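Local atomic coordinates of putative non-ribosomal peptide synthetase (Actinomadura parvosata subsp. kistnae, PDB entry 6M7L), a protein that probably acts as a condensation-type domain of a non-ribosomal peptide synthetase, a family whose active members join carrier-bound amino acids or peptides. Residues Trp411-Asp416 / Ser430-Glu435; Arg244-Val249 / Glu404-Asp409; Ser206-Gln211 / Gln349-Glu354. One frame throughout, in Å; residues are numbered along the deposited sequence.

Contact 1: Trp411-Asp416 / Ser430-Glu435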
loop_
_atom_site.group_PDB
_atom_site.type_symbol
_atom_site.label_atom_id
_atom_site.label_comp_id
_atom_site.label_asym_id
_atom_site.label_seq_id
_atom_site.Cartn_x
_atom_site.Cartn_y
_atom_site.Cartn_z
ATOM N N TRP A 411 -8.289 3.792 24.632
ATOM C CA TRP A 411 -7.603 3.049 23.579
ATOM C C TRP A 411 -6.340 3.830 23.230
ATOM O O TRP A 411 -6.401 4.841 22.525
ATOM C CB TRP A 411 -8.497 2.852 22.360
ATOM C CG TRP A 411 -8.062 1.707 21.500
ATOM C CD1 TRP A 411 -6.972 0.910 21.692
ATOM C CD2 TRP A 411 -8.709 1.225 20.316
ATOM N NE1 TRP A 411 -6.901 -0.041 20.704
ATOM C CE2 TRP A 411 -7.951 0.133 19.843
ATOM C CE3 TRP A 411 -9.851 1.611 19.608
ATOM C CZ2 TRP A 411 -8.300 -0.579 18.698
ATOM C CZ3 TRP A 411 -10.195 0.904 18.471
ATOM C CH2 TRP A 411 -9.422 -0.179 18.027
ATOM N N LEU A 412 -5.200 3.364 23.729
ATOM C CA LEU A 412 -3.922 4.025 23.498
ATOM C C LEU A 412 -3.298 3.457 22.226
ATOM O O LEU A 412 -2.888 2.293 22.192
ATOM C CB LEU A 412 -3.002 3.841 24.700
ATOM C CG LEU A 412 -1.609 4.455 24.568
ATOM C CD1 LEU A 412 -1.695 5.948 24.279
ATOM C CD2 LEU A 412 -0.807 4.191 25.827
ATOM N N LYS A 413 -3.230 4.280 21.185
ATOM C CA LYS A 413 -2.654 3.904 19.900
ATOM C C LYS A 413 -1.387 4.719 19.682
ATOM O O LYS A 413 -1.450 5.949 19.586
ATOM C CB LYS A 413 -3.651 4.151 18.767
ATOM C CG LYS A 413 -4.985 3.447 18.940
ATOM C CD LYS A 413 -6.061 4.115 18.092
ATOM C CE LYS A 413 -7.259 3.203 17.897
ATOM N NZ LYS A 413 -8.412 3.906 17.271
ATOM N N LEU A 414 -0.244 4.042 19.598
ATOM C CA LEU A 414 1.044 4.716 19.520
ATOM C C LEU A 414 1.840 4.224 18.320
ATOM O O LEU A 414 1.782 3.045 17.959
ATOM C CB LEU A 414 1.853 4.503 20.804
ATOM C CG LEU A 414 1.259 5.159 22.049
ATOM C CD1 LEU A 414 1.980 4.699 23.302
ATOM C CD2 LEU A 414 1.322 6.669 21.916
ATOM N N LEU A 415 2.579 5.144 17.706
ATOM C CA LEU A 415 3.500 4.832 16.622
ATOM C C LEU A 415 4.915 4.741 17.174
ATOM O O LEU A 415 5.395 5.674 17.829
ATOM C CB LEU A 415 3.431 5.887 15.518
ATOM C CG LEU A 415 2.311 5.744 14.488
ATOM C CD1 LEU A 415 2.224 6.993 13.628
ATOM C CD2 LEU A 415 2.541 4.515 13.624
ATOM N N ASP A 416 5.580 3.616 16.905
ATOM C CA ASP A 416 6.936 3.367 17.390
ATOM C C ASP A 416 7.922 3.806 16.308
ATOM O O ASP A 416 8.404 3.013 15.495
ATOM C CB ASP A 416 7.102 1.898 17.759
ATOM C CG ASP A 416 8.429 1.603 18.422
ATOM O OD1 ASP A 416 9.154 2.558 18.768
ATOM O OD2 ASP A 416 8.749 0.407 18.599
ATOM N N SER A 430 -2.097 8.709 19.990
ATOM C CA SER A 430 -3.301 9.333 20.514
ATOM C C SER A 430 -3.901 8.466 21.608
ATOM O O SER A 430 -3.923 7.237 21.497
ATOM C CB SER A 430 -4.340 9.554 19.407
ATOM O OG SER A 430 -3.857 10.449 18.420
ATOM N N LEU A 431 -4.384 9.116 22.664
ATOM C CA LEU A 431 -5.167 8.446 23.700
ATOM C C LEU A 431 -6.638 8.630 23.349
ATOM O O LEU A 431 -7.214 9.696 23.574
ATOM C CB LEU A 431 -4.849 9.007 25.081
ATOM C CG LEU A 431 -5.729 8.455 26.205
ATOM C CD1 LEU A 431 -5.568 6.946 26.313
ATOM C CD2 LEU A 431 -5.416 9.130 27.531
ATOM N N VAL A 432 -7.243 7.595 22.776
ATOM C CA VAL A 432 -8.657 7.633 22.424
ATOM C C VAL A 432 -9.469 7.286 23.664
ATOM O O VAL A 432 -9.297 6.215 24.252
ATOM C CB VAL A 432 -8.966 6.671 21.269
ATOM C CG1 VAL A 432 -10.428 6.782 20.868
ATOM C CG2 VAL A 432 -8.048 6.960 20.086
ATOM N N TYR A 433 -10.355 8.195 24.065
ATOM C CA TYR A 433 -11.104 8.062 25.306
ATOM C C TYR A 433 -12.599 8.010 25.025
ATOM O O TYR A 433 -13.084 8.571 24.037
ATOM C CB TYR A 433 -10.803 9.226 26.262
ATOM C CG TYR A 433 -11.294 10.563 25.757
ATOM C CD1 TYR A 433 -10.512 11.333 24.904
ATOM C CD2 TYR A 433 -12.540 11.053 26.125
ATOM C CE1 TYR A 433 -10.957 12.555 24.437
ATOM C CE2 TYR A 433 -12.995 12.270 25.660
ATOM C CZ TYR A 433 -12.202 13.016 24.816
ATOM O OH TYR A 433 -12.653 14.227 24.353
ATOM N N ALA A 434 -13.326 7.337 25.912
ATOM C CA ALA A 434 -14.778 7.262 25.815
ATOM C C ALA A 434 -15.404 8.512 26.420
ATOM O O ALA A 434 -15.081 8.892 27.549
ATOM C CB ALA A 434 -15.296 6.013 26.525
ATOM N N GLU A 435 -16.306 9.146 25.668
ATOM C CA GLU A 435 -16.901 10.393 26.138
ATOM C C GLU A 435 -17.845 10.172 27.315
ATOM O O GLU A 435 -17.984 11.059 28.165
ATOM C CB GLU A 435 -17.624 11.097 24.988
ATOM C CG GLU A 435 -16.677 11.650 23.927
ATOM C CD GLU A 435 -17.365 12.580 22.947
ATOM O OE1 GLU A 435 -18.608 12.701 23.010
ATOM O OE2 GLU A 435 -16.660 13.193 22.119
#

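Contact 2: Arg244-Val249 / Glu404-Asp409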
loop_
_atom_site.group_PDB
_atom_site.type_symbol
_atom_site.label_atom_id
_atom_site.label_comp_id
_atom_site.label_asym_id
_atom_site.label_seq_id
_atom_site.Cartn_x
_atom_site.Cartn_y
_atom_site.Cartn_z
ATOM N N ARG A 244 -21.093 5.328 23.219
ATOM C CA ARG A 244 -19.915 4.826 22.521
ATOM C C ARG A 244 -19.188 5.924 21.755
ATOM O O ARG A 244 -18.440 5.639 20.816
ATOM C CB ARG A 244 -20.269 3.669 21.577
ATOM C CG ARG A 244 -21.126 2.587 22.204
ATOM C CD ARG A 244 -20.945 1.273 21.470
ATOM N NE ARG A 244 -21.964 0.290 21.823
ATOM C CZ ARG A 244 -23.012 0.000 21.059
ATOM N NH1 ARG A 244 -23.179 0.618 19.898
ATOM N NH2 ARG A 244 -23.889 -0.912 21.452
ATOM N N ARG A 245 -19.392 7.182 22.137
ATOM C CA ARG A 245 -18.700 8.290 21.495
ATOM C C ARG A 245 -17.271 8.369 22.005
ATOM O O ARG A 245 -17.025 8.291 23.213
ATOM C CB ARG A 245 -19.436 9.603 21.753
ATOM C CG ARG A 245 -20.770 9.664 21.050
ATOM C CD ARG A 245 -21.584 10.877 21.448
ATOM N NE ARG A 245 -22.968 10.714 21.019
ATOM C CZ ARG A 245 -23.396 10.931 19.779
ATOM N NH1 ARG A 245 -24.674 10.749 19.476
ATOM N NH2 ARG A 245 -22.545 11.329 18.843
ATOM N N ALA A 246 -16.329 8.520 21.081
ATOM C CA ALA A 246 -14.913 8.540 21.407
ATOM C C ALA A 246 -14.298 9.852 20.953
ATOM O O ALA A 246 -14.500 10.277 19.811
ATOM C CB ALA A 246 -14.182 7.362 20.753
ATOM N N GLY A 247 -13.567 10.500 21.860
ATOM C CA GLY A 247 -12.634 11.539 21.497
ATOM C C GLY A 247 -11.211 11.006 21.546
ATOM O O GLY A 247 -10.963 9.828 21.794
ATOM N N SER A 248 -10.262 11.905 21.308
ATOM C CA SER A 248 -8.861 11.530 21.420
ATOM C C SER A 248 -8.037 12.752 21.790
ATOM O O SER A 248 -8.343 13.876 21.381
ATOM C CB SER A 248 -8.330 10.907 20.123
ATOM O OG SER A 248 -8.089 11.897 19.142
ATOM N N VAL A 249 -6.991 12.517 22.575
ATOM C CA VAL A 249 -6.005 13.541 22.897
ATOM C C VAL A 249 -4.646 13.030 22.434
ATOM O O VAL A 249 -4.406 11.813 22.442
ATOM C CB VAL A 249 -6.007 13.876 24.396
ATOM C CG1 VAL A 249 -7.359 14.442 24.808
ATOM C CG2 VAL A 249 -5.661 12.647 25.222
ATOM N N GLU A 404 -13.756 6.499 15.895
ATOM C CA GLU A 404 -14.734 5.429 15.756
ATOM C C GLU A 404 -15.459 5.180 17.074
ATOM O O GLU A 404 -14.908 5.372 18.161
ATOM C CB GLU A 404 -14.052 4.142 15.293
ATOM C CG GLU A 404 -13.780 4.078 13.804
ATOM C CD GLU A 404 -12.826 2.960 13.437
ATOM O OE1 GLU A 404 -12.047 2.532 14.316
ATOM O OE2 GLU A 404 -12.854 2.510 12.272
ATOM N N ALA A 405 -16.716 4.757 16.962
ATOM C CA ALA A 405 -17.458 4.323 18.135
ATOM C C ALA A 405 -16.779 3.105 18.745
ATOM O O ALA A 405 -16.371 2.185 18.031
ATOM C CB ALA A 405 -18.905 4.000 17.760
ATOM N N MET A 406 -16.641 3.107 20.067
ATOM C CA MET A 406 -15.964 2.020 20.754
ATOM C C MET A 406 -16.654 1.741 22.078
ATOM O O MET A 406 -17.357 2.591 22.629
ATOM C CB MET A 406 -14.480 2.333 20.989
ATOM C CG MET A 406 -14.222 3.450 21.985
ATOM S SD MET A 406 -12.462 3.662 22.300
ATOM C CE MET A 406 -12.484 4.789 23.685
ATOM N N GLU A 407 -16.450 0.522 22.579
ATOM C CA GLU A 407 -16.928 0.143 23.901
ATOM C C GLU A 407 -15.890 0.371 24.985
ATOM O O GLU A 407 -16.244 0.400 26.169
ATOM C CB GLU A 407 -17.338 -1.331 23.918
ATOM C CG GLU A 407 -18.335 -1.722 22.852
ATOM C CD GLU A 407 -18.725 -3.179 22.954
ATOM O OE1 GLU A 407 -19.442 -3.537 23.914
ATOM O OE2 GLU A 407 -18.299 -3.969 22.086
ATOM N N LEU A 408 -14.624 0.519 24.609
ATOM C CA LEU A 408 -13.565 0.710 25.581
ATOM C C LEU A 408 -13.659 2.097 26.207
ATOM O O LEU A 408 -14.252 3.024 25.648
ATOM C CB LEU A 408 -12.202 0.525 24.919
ATOM C CG LEU A 408 -11.988 -0.820 24.224
ATOM C CD1 LEU A 408 -10.917 -0.698 23.155
ATOM C CD2 LEU A 408 -11.615 -1.884 25.242
ATOM N N ASP A 409 -13.074 2.227 27.398
ATOM C CA ASP A 409 -12.945 3.543 28.010
ATOM C C ASP A 409 -11.734 4.279 27.460
ATOM O O ASP A 409 -11.779 5.498 27.255
ATOM C CB ASP A 409 -12.833 3.417 29.529
ATOM C CG ASP A 409 -13.895 2.520 30.115
ATOM O OD1 ASP A 409 -14.945 2.346 29.464
ATOM O OD2 ASP A 409 -13.685 1.992 31.226
#

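Contact 3: Ser206-Gln211 / Gln349-Glu354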
loop_
_atom_site.group_PDB
_atom_site.type_symbol
_atom_site.label_atom_id
_atom_site.label_comp_id
_atom_site.label_asym_id
_atom_site.label_seq_id
_atom_site.Cartn_x
_atom_site.Cartn_y
_atom_site.Cartn_z
ATOM N N SER A 206 -8.943 -31.123 24.874
ATOM C CA SER A 206 -9.039 -30.734 23.476
ATOM C C SER A 206 -8.229 -29.463 23.227
ATOM O O SER A 206 -7.783 -28.787 24.158
ATOM C CB SER A 206 -10.496 -30.529 23.069
ATOM O OG SER A 206 -10.586 -29.874 21.815
ATOM N N LEU A 207 -8.044 -29.142 21.944
ATOM C CA LEU A 207 -7.263 -27.966 21.568
ATOM C C LEU A 207 -7.878 -26.692 22.139
ATOM O O LEU A 207 -7.241 -25.970 22.914
ATOM C CB LEU A 207 -7.152 -27.883 20.043
ATOM C CG LEU A 207 -6.606 -26.587 19.438
ATOM C CD1 LEU A 207 -5.252 -26.224 20.034
ATOM C CD2 LEU A 207 -6.512 -26.712 17.924
ATOM N N ILE A 208 -9.125 -26.401 21.764
ATOM C CA ILE A 208 -9.797 -25.219 22.292
ATOM C C ILE A 208 -10.140 -25.407 23.766
ATOM O O ILE A 208 -10.122 -24.443 24.540
ATOM C CB ILE A 208 -11.041 -24.900 21.441
ATOM C CG1 ILE A 208 -12.021 -24.012 22.216
ATOM C CG2 ILE A 208 -11.699 -26.188 20.945
ATOM C CD1 ILE A 208 -13.457 -24.092 21.718
ATOM N N TRP A 209 -10.434 -26.643 24.185
ATOM C CA TRP A 209 -10.658 -26.909 25.604
ATOM C C TRP A 209 -9.438 -26.528 26.433
ATOM O O TRP A 209 -9.572 -25.932 27.508
ATOM C CB TRP A 209 -11.002 -28.383 25.818
ATOM C CG TRP A 209 -11.356 -28.750 27.238
ATOM C CD1 TRP A 209 -12.611 -28.924 27.749
ATOM C CD2 TRP A 209 -10.445 -29.008 28.319
ATOM N NE1 TRP A 209 -12.539 -29.265 29.078
ATOM C CE2 TRP A 209 -11.222 -29.321 29.452
ATOM C CE3 TRP A 209 -9.051 -28.998 28.439
ATOM C CZ2 TRP A 209 -10.652 -29.623 30.688
ATOM C CZ3 TRP A 209 -8.488 -29.296 29.667
ATOM C CH2 TRP A 209 -9.286 -29.605 30.775
ATOM N N ASP A 210 -8.239 -26.879 25.956
ATOM C CA ASP A 210 -7.023 -26.426 26.625
ATOM C C ASP A 210 -6.973 -24.908 26.694
ATOM O O ASP A 210 -6.529 -24.337 27.695
ATOM C CB ASP A 210 -5.781 -26.960 25.906
ATOM C CG ASP A 210 -5.154 -28.143 26.617
ATOM O OD1 ASP A 210 -4.547 -28.995 25.933
ATOM O OD2 ASP A 210 -5.275 -28.225 27.859
ATOM N N GLN A 211 -7.436 -24.235 25.639
ATOM C CA GLN A 211 -7.390 -22.779 25.613
ATOM C C GLN A 211 -8.471 -22.162 26.491
ATOM O O GLN A 211 -8.213 -21.175 27.190
ATOM C CB GLN A 211 -7.500 -22.278 24.174
ATOM C CG GLN A 211 -6.153 -21.913 23.594
ATOM C CD GLN A 211 -6.089 -22.023 22.091
ATOM O OE1 GLN A 211 -7.027 -21.658 21.386
ATOM N NE2 GLN A 211 -4.973 -22.536 21.589
ATOM N N GLN A 349 -4.677 -17.985 21.102
ATOM C CA GLN A 349 -5.530 -17.010 20.434
ATOM C C GLN A 349 -6.461 -17.641 19.401
ATOM O O GLN A 349 -6.946 -16.944 18.505
ATOM C CB GLN A 349 -4.678 -15.918 19.787
ATOM C CG GLN A 349 -3.675 -16.419 18.767
ATOM C CD GLN A 349 -2.657 -15.362 18.400
ATOM O OE1 GLN A 349 -2.493 -14.370 19.113
ATOM N NE2 GLN A 349 -1.966 -15.565 17.285
ATOM N N ASP A 350 -6.732 -18.940 19.510
ATOM C CA ASP A 350 -7.687 -19.570 18.608
ATOM C C ASP A 350 -9.109 -19.513 19.145
ATOM O O ASP A 350 -10.063 -19.496 18.359
ATOM C CB ASP A 350 -7.284 -21.022 18.337
ATOM C CG ASP A 350 -5.835 -21.149 17.912
ATOM O OD1 ASP A 350 -4.979 -21.412 18.783
ATOM O OD2 ASP A 350 -5.551 -20.969 16.709
ATOM N N LEU A 351 -9.269 -19.483 20.460
ATOM C CA LEU A 351 -10.569 -19.208 21.058
ATOM C C LEU A 351 -10.927 -17.747 20.827
ATOM O O LEU A 351 -10.170 -16.862 21.248
ATOM C CB LEU A 351 -10.539 -19.522 22.550
ATOM C CG LEU A 351 -11.777 -19.136 23.362
ATOM C CD1 LEU A 351 -12.988 -19.932 22.905
ATOM C CD2 LEU A 351 -11.526 -19.333 24.849
ATOM N N PRO A 352 -12.040 -17.442 20.162
ATOM C CA PRO A 352 -12.373 -16.041 19.893
ATOM C C PRO A 352 -12.693 -15.293 21.176
ATOM O O PRO A 352 -13.251 -15.848 22.126
ATOM C CB PRO A 352 -13.605 -16.132 18.982
ATOM C CG PRO A 352 -13.624 -17.545 18.481
ATOM C CD PRO A 352 -13.031 -18.361 19.583
ATOM N N PHE A 353 -12.323 -14.009 21.190
ATOM C CA PHE A 353 -12.537 -13.190 22.379
ATOM C C PHE A 353 -14.011 -13.132 22.757
ATOM O O PHE A 353 -14.358 -13.186 23.942
ATOM C CB PHE A 353 -11.993 -11.781 22.156
ATOM C CG PHE A 353 -12.304 -10.834 23.275
ATOM C CD1 PHE A 353 -11.600 -10.897 24.465
ATOM C CD2 PHE A 353 -13.304 -9.883 23.140
ATOM C CE1 PHE A 353 -11.888 -10.032 25.501
ATOM C CE2 PHE A 353 -13.595 -9.014 24.172
ATOM C CZ PHE A 353 -12.882 -9.086 25.353
ATOM N N GLU A 354 -14.893 -13.022 21.762
ATOM C CA GLU A 354 -16.320 -12.936 22.049
ATOM C C GLU A 354 -16.856 -14.230 22.649
ATOM O O GLU A 354 -17.765 -14.191 23.484
ATOM C CB GLU A 354 -17.093 -12.574 20.780
ATOM C CG GLU A 354 -16.805 -11.175 20.245
ATOM C CD GLU A 354 -15.481 -11.076 19.506
ATOM O OE1 GLU A 354 -14.756 -12.091 19.430
ATOM O OE2 GLU A 354 -15.165 -9.980 18.998
#

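Contact 1: Trp411-Asp416 / Ser430-Glu435
Lys413 and Val432 cross obliquely on one face of an antiparallel beta hairpin, formed by strands 410-418 and 424-434, the central pair of the four-stranded sheet in the C-terminal half of the condensation-domain fold. The Lys413 chain leaves the backbone with CG anti to its own carbonyl carbon (chi1 -56°) and runs extended from there. Lys413 CB lies 4.1 Å from Ser430 O. Further along, Lys413 CD reaches Val432 CG2 at 4.0 Å. The next methylene, Lys413 CE, sits over the centre of the Trp411 indole, 3.4 Å above the ring plane, so that the lysine stem covers a face of the ring two residues back on its own strand. At the tip, Lys413 NZ is still 4.2 Å from Val432 CG2. The indole NE1 is hydrogen-bonded to Gln377 OE1 on the neighbouring strand 374-380, and the ring meets that of Trp318. On the opposite face of the hairpin, Leu412 and Leu431 form a non-hydrogen-bonded pair, with Leu412 CB 4.3 Å from Leu431 CD1; Leu412 packs on Leu450 and Leu431 on Leu446, both of helix 440-459. Two hydrogen-bonded pairs flank them. Lys413 and Ser430 exchange backbone bonds, as do Trp411 and Val432: Trp411 N meets Val432 O at 2.7 Å, and Val432 N donates back to Trp411 O at 2.9 Å.

Contact 2: Arg244-Val249 / Glu404-Asp409
Met406 N donates to Arg244 O over 3.2 Å, the one hydrogen bond between these segments; it is moderately bent (151° at the hydrogen). Two CA-H...O contacts accompany it. Ala405 CA approaches the same oxygen, Arg244 O, at 3.1 Å, so a C-H contact, much weaker than the bond, falls on the same acceptor, and in the reverse direction Arg244 CA lies 3.4 Å from Met406 O. Backbone-to-side-chain packing extends the join: Arg244 CB is 3.3 Å from Met406 O, with CG and CD following alongside that oxygen, and Ala246 CB rests 3.3 Å from Glu404 O. In the condensation-domain fold, segment 404-409 is the latter part of the loop by which the chain returns from strand 395-399, an outermost strand of the N-terminal sheet, to strand 410-418 of the C-terminal one. It passes here across the start of strand 246-253, consistent with the crossover between the two halves seen in this family. Apolar contacts are few. Met406 turns its CG between the backbone N and the carbonyl carbon (chi1 68°), with Met406 CG 4.1 Å from Ala246 CB, while the residue also touches Val432 and Trp411 of the hairpin. Ala405 CB lies 4.1 Å from Arg244 CB. Among the charged groups, Arg244 CD packs 4.2 Å from Glu407 CG, but the guanidinium and carboxylate make no salt bridge with each other. Glu407 instead pairs with Arg30, and Arg244 sends weak hydrogen bonds to the carbonyl oxygens of Glu42 and Leu34.

Contact 3: Ser206-Gln211 / Gln349-Glu354
Gln211 reaches across to Asp350 and Leu351, joining the first turns of helix 207-218 to the loop that links helices 331-346 and 353-360 in the condensation-domain fold. Polar interactions carry the contact. Both ends of the Gln211 amide are used: Gln211 NE2 donates to Asp350 OD1 at 3.0 Å, and Gln211 OE1 accepts from two successive backbone amides, Asp350 N and Leu351 N, each at 3.3 Å and each weak. The side chain, extended beyond CG, reaches the loop just before Pro352, at the N-cap position of helix 353-360. The amide and carboxylate planes lie only 20° apart, although the two side chains cross at a slant. Asp350 offers the anti lone pair of OD1, turned away from its other oxygen; this OD1 sits 23° out of the plane of the Gln211 amide, so NE2 does not meet it squarely in plane. With the amide gone, as in an alanine here, Asp350 OD1 and the two loop N-H groups are likely to lose these partners, and the loop would probably be freer to shift against the helix. Apolar packing is smaller in extent. Leu351 holds CG anti to its backbone N (chi1 173°), and Leu351 CD1 reaches Ile208 CG1 at 4.2 Å, one turn before Gln211. The same leucine touches Ile212 and Trp215 further along helix 207-218, while Leu198 packs on both Ile208 and Pro352. Close to the polar bonds, two acceptors face each other unbonded, Gln211 OE1 and Asp350 OD1, 3.3 Å apart.

How the contacts relate
From the N terminus the chain first lays down 206-211, one side of contact 3, then 244-249, one side of contact 2. Segment 349-354 closes contact 3 over 137 intervening residues before 404-409 closes contact 2 over 154, so these two long loops cross. Contact 1 follows in series, a hairpin closing over 13 residues. Contacts 1 and 2 meet in one sheet, where strand 246-253 borders strand 424-434: Leu431 N lies 2.7 Å from Val249 O. Their centres are 9 Å apart, whereas the centre of contact 3, which ties helix 207-218 to the loop before helix 353-360, is about 28 Å from either.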